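PDB 2IPI: aclacinomycin-N/aclacinomycin-A oxidase from Streptomyces galilaeus, which oxidises the terminal sugar of aclacinomycins in two successive steps, using a bicovalently bound FAD and molecular oxygen, to yield aclacinomycin A and then aclacinomycin Y. Local coordinates for residues D270-W275 and S418-W423. Residues are numbered along the deposited sequence; the frame is centred on the assembly and turned at random.
Sequences DNHGAW and SIIKVW. With AKY (methyl (2S,4R)-2-ethyl-2,5,7-trihydroxy-6,11-dioxo-4-{[2,3,6-trideoxy-4-O-{2,6-dideoxy-4-O-[(2S,6S)-6-methyl-5-oxotetrahydro-2h -pyran-2-yl]-alpha-D-lyxo-hexopyranosyl}-3-(dimethylamino)-D-ribo-hexopyranosyl]oxy}-1,2,3,4,6,11-hexahydrotetracene-1-c arboxylate), chain E.
Ile419, just before strand 420-428 begins, reaches helix 262-278 through the far end of its longer branch: CD1 lies 4.4 Å from the carbonyl O of Gly273, a loose approach, while the same side chain also touches Gln277 one turn further along the helix. Ile420 contributes most of the strand segment's share. Its CD1 methyl sits 4.2 Å from Gly273 CA and 4.0 Å from His272 CD2, with His272 NE2 almost as near, and so occupies the angle between helix backbone and imidazole. The methyl meets the ring obliquely. With CG anti to the backbone N (chi1 165°), His272 brings CD2 and NE2 against this methyl; Leu396 of strand 391-398 touches both side chains. The Ile420 side chain is also about 5 Å from that of the catalytic Tyr397. About 115 Å² is buried over both sides and no hydrogen bond forms, so this is light van der Waals packing on a helix surface that lacks a side chain at Gly273; the closest CA pair, Gly273 and Ile420, is 8.1 Å apart.

Lys421 leaves the opposite sheet face, its NZ hydrogen-bonded to Tyr367 OH and its charge in a cation-pi contact with Phe466. At Trp423 the strand enters the ligand pocket, where the C41 methyl of AKY's terminal sugar sits over one indole face, with C39 behind it 4.0 Å above the ring plane. Backbone hydrogen bonds to strands 360-368 and 391-398 hold 419-423 between these neighbours. Helix-on-sheet packing of this kind, with the antiparallel sheet's other face turned to the substrate, characterises the substrate-binding domain of the berberine bridge enzyme-like flavin oxidases.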
loop_
_atom_site.group_PDB
_atom_site.type_symbol
_atom_site.label_atom_id
_atom_site.label_comp_id
_atom_site.label_asym_id
_atom_site.label_seq_id
_atom_site.Cartn_x
_atom_site.Cartn_y
_atom_site.Cartn_z
ATOM N N ASP A 270 20.227 11.341 9.824
ATOM C CA ASP A 270 21.395 10.854 9.092
ATOM C C ASP A 270 21.819 9.481 9.593
ATOM O O ASP A 270 22.204 8.627 8.785
ATOM C CB ASP A 270 22.532 11.870 9.197
ATOM C CG ASP A 270 22.190 13.166 8.467
ATOM O OD1 ASP A 270 21.243 13.152 7.655
ATOM O OD2 ASP A 270 22.867 14.190 8.721
ATOM N N ASN A 271 21.723 9.314 10.917
ATOM C CA ASN A 271 22.000 8.012 11.519
ATOM C C ASN A 271 21.028 6.942 11.007
ATOM O O ASN A 271 21.483 5.879 10.568
ATOM C CB ASN A 271 21.943 8.114 13.046
ATOM C CG ASN A 271 23.174 8.738 13.664
ATOM O OD1 ASN A 271 24.126 9.163 13.010
ATOM N ND2 ASN A 271 23.184 8.796 14.997
ATOM N N HIS A 272 19.727 7.193 11.057
ATOM C CA HIS A 272 18.727 6.236 10.561
ATOM C C HIS A 272 19.032 5.789 9.132
ATOM O O HIS A 272 19.079 4.581 8.858
ATOM C CB HIS A 272 17.332 6.842 10.666
ATOM C CG HIS A 272 16.198 6.216 9.934
ATOM N ND1 HIS A 272 15.244 5.473 10.591
ATOM C CD2 HIS A 272 15.808 6.194 8.632
ATOM C CE1 HIS A 272 14.325 5.024 9.748
ATOM N NE2 HIS A 272 14.653 5.447 8.543
ATOM N N GLY A 273 19.207 6.763 8.244
ATOM C CA GLY A 273 19.483 6.547 6.846
ATOM C C GLY A 273 20.793 5.866 6.544
ATOM O O GLY A 273 20.867 5.035 5.629
ATOM N N ALA A 274 21.887 6.155 7.264
ATOM C CA ALA A 274 23.113 5.406 6.984
ATOM C C ALA A 274 22.948 3.918 7.322
ATOM O O ALA A 274 23.550 3.099 6.630
ATOM C CB ALA A 274 24.309 5.965 7.742
ATOM N N TRP A 275 22.179 3.571 8.353
ATOM C CA TRP A 275 22.005 2.192 8.816
ATOM C C TRP A 275 21.217 1.389 7.786
ATOM O O TRP A 275 21.569 0.264 7.420
ATOM C CB TRP A 275 21.289 2.167 10.166
ATOM C CG TRP A 275 21.086 0.835 10.816
ATOM C CD1 TRP A 275 21.888 0.266 11.781
ATOM C CD2 TRP A 275 20.030 -0.112 10.578
ATOM N NE1 TRP A 275 21.399 -0.960 12.148
ATOM C CE2 TRP A 275 20.259 -1.225 11.430
ATOM C CE3 TRP A 275 18.909 -0.149 9.740
ATOM C CZ2 TRP A 275 19.420 -2.335 11.454
ATOM C CZ3 TRP A 275 18.080 -1.250 9.768
ATOM C CH2 TRP A 275 18.327 -2.335 10.615
ATOM N N SER A 418 15.431 -0.194 -3.359
ATOM C CA SER A 418 15.227 0.876 -2.397
ATOM C C SER A 418 15.473 0.368 -0.973
ATOM O O SER A 418 15.297 -0.819 -0.687
ATOM C CB SER A 418 13.834 1.487 -2.521
ATOM O OG SER A 418 13.711 2.182 -3.758
ATOM N N ILE A 419 15.882 1.290 -0.091
ATOM C CA ILE A 419 16.277 0.940 1.269
ATOM C C ILE A 419 15.250 1.426 2.283
ATOM O O ILE A 419 15.169 0.894 3.398
ATOM C CB ILE A 419 17.648 1.531 1.633
ATOM C CG1 ILE A 419 17.653 3.045 1.842
ATOM C CG2 ILE A 419 18.710 1.149 0.600
ATOM C CD1 ILE A 419 19.041 3.660 1.916
ATOM N N ILE A 420 14.482 2.449 1.905
ATOM C CA ILE A 420 13.465 3.050 2.747
ATOM C C ILE A 420 12.284 3.569 1.941
ATOM O O ILE A 420 12.471 4.078 0.840
ATOM C CB ILE A 420 14.058 4.215 3.563
ATOM C CG1 ILE A 420 15.147 3.806 4.558
ATOM C CG2 ILE A 420 12.965 4.974 4.302
ATOM C CD1 ILE A 420 16.174 4.886 4.818
ATOM N N LYS A 421 11.072 3.452 2.473
ATOM C CA LYS A 421 9.893 4.031 1.835
ATOM C C LYS A 421 9.325 5.165 2.691
ATOM O O LYS A 421 9.270 5.024 3.915
ATOM C CB LYS A 421 8.832 2.956 1.659
ATOM C CG LYS A 421 8.311 2.799 0.235
ATOM C CD LYS A 421 6.863 2.342 0.324
ATOM C CE LYS A 421 6.791 0.862 -0.042
ATOM N NZ LYS A 421 5.869 0.555 -1.147
ATOM N N VAL A 422 8.868 6.247 2.072
ATOM C CA VAL A 422 8.316 7.343 2.881
ATOM C C VAL A 422 6.885 7.657 2.473
ATOM O O VAL A 422 6.502 7.535 1.313
ATOM C CB VAL A 422 9.177 8.622 2.846
ATOM C CG1 VAL A 422 10.649 8.294 2.610
ATOM C CG2 VAL A 422 8.715 9.609 1.791
ATOM N N TRP A 423 6.055 8.046 3.429
ATOM C CA TRP A 423 4.667 8.431 3.194
ATOM C C TRP A 423 4.355 9.721 3.941
ATOM O O TRP A 423 4.392 9.711 5.174
ATOM C CB TRP A 423 3.701 7.347 3.664
ATOM C CG TRP A 423 2.245 7.550 3.345
ATOM C CD1 TRP A 423 1.701 7.566 2.096
ATOM C CD2 TRP A 423 1.164 7.761 4.262
ATOM N NE1 TRP A 423 0.345 7.775 2.185
ATOM C CE2 TRP A 423 -0.012 7.898 3.505
ATOM C CE3 TRP A 423 1.064 7.850 5.657
ATOM C CZ2 TRP A 423 -1.261 8.116 4.078
ATOM C CZ3 TRP A 423 -0.173 8.064 6.227
ATOM C CH2 TRP A 423 -1.334 8.197 5.448
HETATM O O15 AKY E . 2.277 2.211 4.097
HETATM C C42 AKY E . 1.439 2.631 4.916
HETATM C C40 AKY E . 1.616 2.195 6.390
HETATM C C38 AKY E . 0.671 2.806 7.343
HETATM C C39 AKY E . 0.425 3.812 4.625
HETATM C C41 AKY E . 0.478 4.955 3.924
HETATM O O14 AKY E . -0.648 3.906 5.533
HETATM C C37 AKY E . -0.203 3.920 6.883
HETATM O O13 AKY E . -1.253 4.076 7.804
HETATM C C35 AKY E . -1.622 5.394 8.088
HETATM C C34 AKY E . -1.161 5.854 9.475
HETATM C C36 AKY E . 0.053 5.224 9.889
HETATM O O11 AKY E . -2.216 5.718 10.572
HETATM C C33 AKY E . -3.099 5.635 7.836
HETATM O O12 AKY E . -3.636 5.264 6.465
HETATM C C32 AKY E . -3.922 5.296 8.914
HETATM C C31 AKY E . -3.611 6.046 10.064
HETATM O O7 AKY E . -4.110 10.994 14.241
HETATM C C7 AKY E . -5.372 11.141 14.893
HETATM C C8 AKY E . -5.518 10.097 15.930
HETATM C C9 AKY E . -4.790 10.500 17.187
HETATM O O9 AKY E . -3.513 10.871 16.796
HETATM C C13 AKY E . -4.838 9.369 18.150
HETATM C C14 AKY E . -4.105 8.231 17.438
HETATM C C20 AKY E . -5.373 12.515 15.483
HETATM C C19 AKY E . -5.367 12.784 16.854
HETATM C C10 AKY E . -5.545 11.618 17.796
HETATM C C11 AKY E . -5.426 14.097 17.321
HETATM C C18 AKY E . -5.507 15.163 16.425
HETATM C C17 AKY E . -5.521 14.911 15.047
HETATM C C6 AKY E . -5.442 13.596 14.605
HETATM O O6 AKY E . -5.458 13.319 13.284
HETATM C C12 AKY E . -5.623 16.482 16.919
HETATM O O3 AKY E . -5.602 16.731 18.144
HETATM C C15 AKY E . -5.777 17.550 15.999
HETATM C C1 AKY E . -5.961 18.842 16.486
HETATM C C2 AKY E . -6.168 19.925 15.630
HETATM C C3 AKY E . -6.174 19.682 14.256
HETATM C C16 AKY E . -5.796 17.300 14.610
HETATM C C5 AKY E . -5.667 15.978 14.129
HETATM O O5 AKY E . -5.723 15.652 12.927
HETATM C C4 AKY E . -5.991 18.396 13.755
HETATM O O4 AKY E . -6.023 18.233 12.408
HETATM O O18 AKY E . -3.753 7.470 9.945
HETATM C C45 AKY E . -4.263 10.523 12.895
HETATM C C43 AKY E . -7.040 11.317 17.846
HETATM O O16 AKY E . -7.766 11.479 16.859
HETATM O O17 AKY E . -7.624 10.882 19.000
HETATM C C44 AKY E . -8.626 11.838 19.367
HETATM O O19 AKY E . -5.052 9.364 12.794
HETATM C C47 AKY E . -2.939 9.493 11.004
HETATM N N11 AKY E . -2.912 10.146 9.683
HETATM C C52 AKY E . -1.682 10.251 8.976
HETATM C C51 AKY E . -4.064 10.026 8.854
HETATM C C46 AKY E . -2.876 10.281 12.307
HETATM C C48 AKY E . -3.665 8.163 11.205
HETATM C C49 AKY E . -5.074 8.406 11.721
HETATM C C50 AKY E . -6.276 8.312 10.774
#